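Local coordinates for putative dihydrodipicolinate synthase family protein (Coccidioides immitis, PDB 3QFE) that is of unknown function but belongs to the dihydrodipicolinate synthetase family, whose members are built on a TIM-barrel fold, at residues G13-A18 and P82-V87; E35-Y40 and F221-P226. One frame throughout, in Å; residues are numbered along the deposited sequence.

Contact 1 (G13-A18 and P82-V87)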
loop_
_atom_site.group_PDB
_atom_site.type_symbol
_atom_site.label_atom_id
_atom_site.label_comp_id
_atom_site.label_asym_id
_atom_site.label_seq_id
_atom_site.Cartn_x
_atom_site.Cartn_y
_atom_site.Cartn_z
ATOM N N GLY A 13 -1.338 -9.800 6.829
ATOM C CA GLY A 13 -1.114 -8.792 7.849
ATOM C C GLY A 13 -1.523 -7.438 7.332
ATOM O O GLY A 13 -2.277 -7.360 6.360
ATOM N N ILE A 14 -1.016 -6.385 7.973
ATOM C CA ILE A 14 -1.343 -5.013 7.646
ATOM C C ILE A 14 -0.152 -4.353 6.993
ATOM O O ILE A 14 0.936 -4.278 7.590
ATOM C CB ILE A 14 -1.707 -4.197 8.899
ATOM C CG1 ILE A 14 -2.947 -4.760 9.564
ATOM C CG2 ILE A 14 -2.023 -2.753 8.529
ATOM C CD1 ILE A 14 -4.222 -4.644 8.686
ATOM N N TRP A 15 -0.371 -3.857 5.778
ATOM C CA TRP A 15 0.656 -3.216 4.988
ATOM C C TRP A 15 0.303 -1.753 4.785
ATOM O O TRP A 15 -0.871 -1.419 4.649
ATOM C CB TRP A 15 0.760 -3.887 3.619
ATOM C CG TRP A 15 1.246 -5.300 3.692
ATOM C CD1 TRP A 15 0.605 -6.374 4.266
ATOM C CD2 TRP A 15 2.480 -5.805 3.163
ATOM N NE1 TRP A 15 1.375 -7.502 4.135
ATOM C CE2 TRP A 15 2.522 -7.186 3.453
ATOM C CE3 TRP A 15 3.538 -5.227 2.448
ATOM C CZ2 TRP A 15 3.592 -7.990 3.082
ATOM C CZ3 TRP A 15 4.599 -6.024 2.079
ATOM C CH2 TRP A 15 4.617 -7.397 2.397
ATOM N N CYS A 16 1.315 -0.886 4.764
ATOM C CA CYS A 16 1.089 0.534 4.506
ATOM C C CYS A 16 1.692 1.002 3.171
ATOM O O CYS A 16 2.891 0.804 2.938
ATOM C CB CYS A 16 1.628 1.416 5.633
ATOM S SG CYS A 16 1.480 3.192 5.222
ATOM N N PRO A 17 0.865 1.641 2.312
ATOM C CA PRO A 17 1.373 2.269 1.098
ATOM C C PRO A 17 1.824 3.709 1.422
ATOM O O PRO A 17 0.992 4.645 1.477
ATOM C CB PRO A 17 0.164 2.236 0.157
ATOM C CG PRO A 17 -1.025 2.360 1.092
ATOM C CD PRO A 17 -0.602 1.763 2.422
ATOM N N ALA A 18 3.135 3.857 1.633
ATOM C CA ALA A 18 3.720 5.065 2.207
ATOM C C ALA A 18 3.595 6.284 1.292
ATOM O O ALA A 18 3.732 6.174 0.075
ATOM C CB ALA A 18 5.177 4.819 2.556
ATOM N N PRO A 82 9.531 -6.768 4.966
ATOM C CA PRO A 82 9.041 -6.941 3.595
ATOM C C PRO A 82 8.744 -5.618 2.904
ATOM O O PRO A 82 8.141 -4.711 3.501
ATOM C CB PRO A 82 7.743 -7.742 3.775
ATOM C CG PRO A 82 7.853 -8.380 5.146
ATOM C CD PRO A 82 8.643 -7.397 5.961
ATOM N N ILE A 83 9.196 -5.509 1.664
ATOM C CA ILE A 83 8.878 -4.370 0.855
ATOM C C ILE A 83 8.282 -4.814 -0.476
ATOM O O ILE A 83 8.863 -5.633 -1.180
ATOM C CB ILE A 83 10.110 -3.479 0.610
ATOM C CG1 ILE A 83 10.470 -2.697 1.879
ATOM C CG2 ILE A 83 9.851 -2.500 -0.544
ATOM C CD1 ILE A 83 11.875 -2.090 1.774
ATOM N N MET A 84 7.114 -4.261 -0.786
ATOM C CA MET A 84 6.426 -4.502 -2.024
ATOM C C MET A 84 6.483 -3.209 -2.820
ATOM O O MET A 84 6.043 -2.165 -2.355
ATOM C CB MET A 84 4.972 -4.915 -1.731
ATOM C CG MET A 84 4.138 -5.331 -2.979
ATOM S SD MET A 84 2.461 -5.787 -2.480
ATOM C CE MET A 84 2.687 -7.128 -1.301
ATOM N N ALA A 85 7.032 -3.267 -4.021
ATOM C CA ALA A 85 7.200 -2.064 -4.813
ATOM C C ALA A 85 6.194 -2.019 -5.952
ATOM O O ALA A 85 6.063 -2.987 -6.711
ATOM C CB ALA A 85 8.621 -2.007 -5.372
ATOM N N GLY A 86 5.500 -0.890 -6.088
ATOM C CA GLY A 86 4.640 -0.647 -7.249
ATOM C C GLY A 86 5.514 -0.408 -8.468
ATOM O O GLY A 86 6.548 0.279 -8.389
ATOM N N VAL A 87 5.116 -0.989 -9.598
ATOM C CA VAL A 87 5.919 -0.935 -10.810
ATOM C C VAL A 87 5.092 -0.654 -12.049
ATOM O O VAL A 87 5.610 -0.718 -13.162
ATOM C CB VAL A 87 6.663 -2.251 -11.075
ATOM C CG1 VAL A 87 7.788 -2.483 -10.065
ATOM C CG2 VAL A 87 5.684 -3.443 -11.141
#
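The six-membered ring of Trp-15 carries the methyl group of Met-84 on one face and meets Pro-82 obliquely at its far corner. Met-84 CE lies 4.2 Å from the centroid of that Trp-15 ring and only 16° off its normal, which identifies a CH-pi contact. The sulfur stands farther off: SD of Met-84 is 5.4 Å from the same Trp-15 centroid and comes in obliquely, so this Met-aromatic pair works mainly through its methyl. The bend at chi3 of Met-84 (-58°), after two extended torsions, turns CE back over the indole. Nearer the backbone, Met-84 CB touches Trp-15 CZ3 at 4.0 Å. The tightest approach is Pro-82 CB to Trp-15 CH2, 3.4 Å.

At the indole edge, in plane, lies Gly-13 O, while NE1 donates to Gln-11 O; that bond satisfies the ring's polar atom and limits its rotation. Phe-199 of strand 197-200 meets the indole edge-to-face, Tyr-109 of strand 109-112 also touches it, and Val-50 touches both Trp-15 and Met-84.

The contact is wholly apolar and does not pair strands: 48-51 runs between 13-17 and 83-86 in the parallel sheet. Trp-15 thus reaches past 48-51 to Met-84 and to Pro-82 just before strand 83-86, through side chains alone. Side chains from several strands converge on the indole, as in the packed interior of a TIM barrel.

Contact 2 (E35-Y40 and F221-P226)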
loop_
_atom_site.group_PDB
_atom_site.type_symbol
_atom_site.label_atom_id
_atom_site.label_comp_id
_atom_site.label_asym_id
_atom_site.label_seq_id
_atom_site.Cartn_x
_atom_site.Cartn_y
_atom_site.Cartn_z
ATOM N N GLU A 35 13.386 8.603 4.886
ATOM C CA GLU A 35 13.956 7.495 5.642
ATOM C C GLU A 35 13.420 7.447 7.099
ATOM O O GLU A 35 13.055 6.368 7.579
ATOM C CB GLU A 35 15.481 7.544 5.640
ATOM C CG GLU A 35 16.107 6.205 5.993
ATOM C CD GLU A 35 17.590 6.300 6.300
ATOM O OE1 GLU A 35 18.187 7.321 5.937
ATOM O OE2 GLU A 35 18.173 5.364 6.903
ATOM N N ARG A 36 13.368 8.608 7.762
ATOM C CA ARG A 36 12.806 8.724 9.107
ATOM C C ARG A 36 11.398 8.191 9.149
ATOM O O ARG A 36 11.026 7.473 10.080
ATOM C CB ARG A 36 12.790 10.179 9.594
ATOM C CG ARG A 36 14.154 10.748 9.833
ATOM C CD ARG A 36 14.097 12.081 10.550
ATOM N NE ARG A 36 15.448 12.522 10.894
ATOM C CZ ARG A 36 15.733 13.708 11.418
ATOM N NH1 ARG A 36 16.995 14.019 11.704
ATOM N NH2 ARG A 36 14.758 14.579 11.656
ATOM N N TYR A 37 10.617 8.539 8.129
ATOM C CA TYR A 37 9.195 8.230 8.075
ATOM C C TYR A 37 8.937 6.746 7.833
ATOM O O TYR A 37 8.179 6.127 8.562
ATOM C CB TYR A 37 8.526 9.084 6.994
ATOM C CG TYR A 37 7.034 8.860 6.857
ATOM C CD1 TYR A 37 6.140 9.324 7.834
ATOM C CD2 TYR A 37 6.519 8.180 5.768
ATOM C CE1 TYR A 37 4.766 9.129 7.715
ATOM C CE2 TYR A 37 5.149 7.969 5.636
ATOM C CZ TYR A 37 4.274 8.449 6.616
ATOM O OH TYR A 37 2.908 8.238 6.482
ATOM N N TYR A 38 9.591 6.176 6.821
ATOM C CA TYR A 38 9.511 4.741 6.558
ATOM C C TYR A 38 9.926 3.921 7.785
ATOM O O TYR A 38 9.296 2.904 8.102
ATOM C CB TYR A 38 10.453 4.358 5.427
ATOM C CG TYR A 38 10.074 4.739 3.999
ATOM C CD1 TYR A 38 8.762 4.890 3.604
ATOM C CD2 TYR A 38 11.065 4.885 3.034
ATOM C CE1 TYR A 38 8.448 5.206 2.283
ATOM C CE2 TYR A 38 10.766 5.180 1.711
ATOM C CZ TYR A 38 9.458 5.342 1.348
ATOM O OH TYR A 38 9.167 5.645 0.052
ATOM N N ALA A 39 11.012 4.342 8.448
ATOM C CA ALA A 39 11.525 3.626 9.599
ATOM C C ALA A 39 10.484 3.679 10.726
ATOM O O ALA A 39 10.174 2.659 11.351
ATOM C CB ALA A 39 12.841 4.196 10.034
ATOM N N TYR A 40 9.909 4.853 10.953
ATOM C CA TYR A 40 8.866 4.986 11.960
ATOM C C TYR A 40 7.681 4.042 11.665
ATOM O O TYR A 40 7.180 3.346 12.571
ATOM C CB TYR A 40 8.371 6.421 12.030
ATOM C CG TYR A 40 7.339 6.597 13.119
ATOM C CD1 TYR A 40 7.729 6.766 14.450
ATOM C CD2 TYR A 40 5.978 6.563 12.825
ATOM C CE1 TYR A 40 6.795 6.911 15.443
ATOM C CE2 TYR A 40 5.029 6.694 13.823
ATOM C CZ TYR A 40 5.440 6.863 15.125
ATOM O OH TYR A 40 4.511 6.995 16.121
ATOM N N PHE A 221 -4.687 4.447 5.345
ATOM C CA PHE A 221 -4.877 5.102 6.632
ATOM C C PHE A 221 -3.840 4.666 7.672
ATOM O O PHE A 221 -3.712 5.284 8.734
ATOM C CB PHE A 221 -6.284 4.797 7.144
ATOM C CG PHE A 221 -6.756 5.725 8.229
ATOM C CD1 PHE A 221 -6.690 7.107 8.061
ATOM C CD2 PHE A 221 -7.276 5.216 9.408
ATOM C CE1 PHE A 221 -7.132 7.961 9.038
ATOM C CE2 PHE A 221 -7.730 6.064 10.398
ATOM C CZ PHE A 221 -7.662 7.440 10.217
ATOM N N ALA A 222 -3.110 3.594 7.370
ATOM C CA ALA A 222 -2.010 3.151 8.219
ATOM C C ALA A 222 -0.847 4.124 8.092
ATOM O O ALA A 222 0.051 4.091 8.905
ATOM C CB ALA A 222 -1.568 1.742 7.837
ATOM N N ASN A 223 -0.867 4.981 7.068
ATOM C CA ASN A 223 0.054 6.131 6.996
ATOM C C ASN A 223 -0.153 7.059 8.178
ATOM O O ASN A 223 0.802 7.658 8.683
ATOM C CB ASN A 223 -0.183 6.975 5.743
ATOM C CG ASN A 223 0.586 6.478 4.541
ATOM O OD1 ASN A 223 1.812 6.597 4.478
ATOM N ND2 ASN A 223 -0.136 5.965 3.546
ATOM N N VAL A 224 -1.407 7.197 8.593
ATOM C CA VAL A 224 -1.770 8.210 9.570
ATOM C C VAL A 224 -1.661 7.703 11.006
ATOM O O VAL A 224 -1.019 8.335 11.843
ATOM C CB VAL A 224 -3.173 8.745 9.296
ATOM C CG1 VAL A 224 -3.424 9.983 10.150
ATOM C CG2 VAL A 224 -3.304 9.078 7.815
ATOM N N PHE A 225 -2.272 6.546 11.270
ATOM C CA PHE A 225 -2.269 5.931 12.594
ATOM C C PHE A 225 -1.859 4.462 12.509
ATOM O O PHE A 225 -2.679 3.570 12.657
ATOM C CB PHE A 225 -3.644 6.111 13.232
ATOM C CG PHE A 225 -4.065 7.555 13.356
ATOM C CD1 PHE A 225 -3.342 8.436 14.122
ATOM C CD2 PHE A 225 -5.182 8.024 12.698
ATOM C CE1 PHE A 225 -3.725 9.770 14.220
ATOM C CE2 PHE A 225 -5.586 9.340 12.815
ATOM C CZ PHE A 225 -4.857 10.216 13.564
ATOM N N PRO A 226 -0.573 4.195 12.264
ATOM C CA PRO A 226 -0.205 2.814 12.002
ATOM C C PRO A 226 -0.387 1.865 13.189
ATOM O O PRO A 226 -0.743 0.696 12.982
ATOM C CB PRO A 226 1.271 2.918 11.578
ATOM C CG PRO A 226 1.759 4.216 12.152
ATOM C CD PRO A 226 0.564 5.126 12.077
#
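Tyr-37 reaches from helix 31-42 to Asn-223, and its contacts with the 221-226 segment begin only in the outer half of the ring. CB leaves the helix with CG anti to the backbone N (chi1 -179°), which carries the ring outward toward the loop. On the way Tyr-37 CE2 passes Asn-223 OD1 at 3.8 Å and Tyr-37 CZ lies 3.7 Å from the same Asn-223 oxygen, which sits at the ring edge in the ring plane. The phenol and amide planes are 5° apart, nearly coplanar, although the two side chains cross at about a right angle.

At the tip, Tyr-37 OH comes within 2.8 Å of Asn-223 OD1 and 3.1 Å of the carbonyl O of Asn-223, so the hydroxyl sits between a side-chain and a main-chain oxygen, within hydrogen-bonding distance of each. Asn-223 CB also lies 3.4 Å from Tyr-37 OH, so the hydroxyl rests against CB as well as the amide oxygen and the main-chain carbonyl oxygen.

The amide is held from several directions: ND2 donates to Pro-17 O and Ala-220 O, and OD1 accepts from Val-19 N. Ser-273 OG bonds to Asn-223 O, while Phe-21 meets the Tyr-37 ring edge-to-face.

One helical turn on, Tyr-40 makes a looser apolar contact, CE2 to Pro-226 CG at 4.4 Å, approaching obliquely. Pro-226 opens helix 226-237, with Phe-225 at its N-cap position.

Helix 31-42 follows the first strand of the barrel, and the 221-226 segment leads from the last strand into its helix. Their meeting is therefore part of the closure of a TIM barrel, where the last beta-alpha unit packs against the first.

Contacts 1 and 2 have centres 12 Å apart and meet at the first strand of the barrel: contact 1 holds that strand and uses its inward-facing Trp-15, whereas contact 2 adjoins its C-terminal end. The bridge is direct. Pro-17 O accepts a probable hydrogen bond from Asn-223 ND2 at 2.7 Å, Cys-16 SG packs 3.5 Å from Asn-223 CG, and Ala-18 CB lies 3.3 Å from Tyr-38 CE1. Contact 1 is centred about 5 Å from the centre of the chain and contact 2 about 12 Å, so contact 1 lies nearer the middle, although both are buried. The calcium ion, at Ala-315 and Ser-318, is about 8 Å from the Tyr-40 side chain.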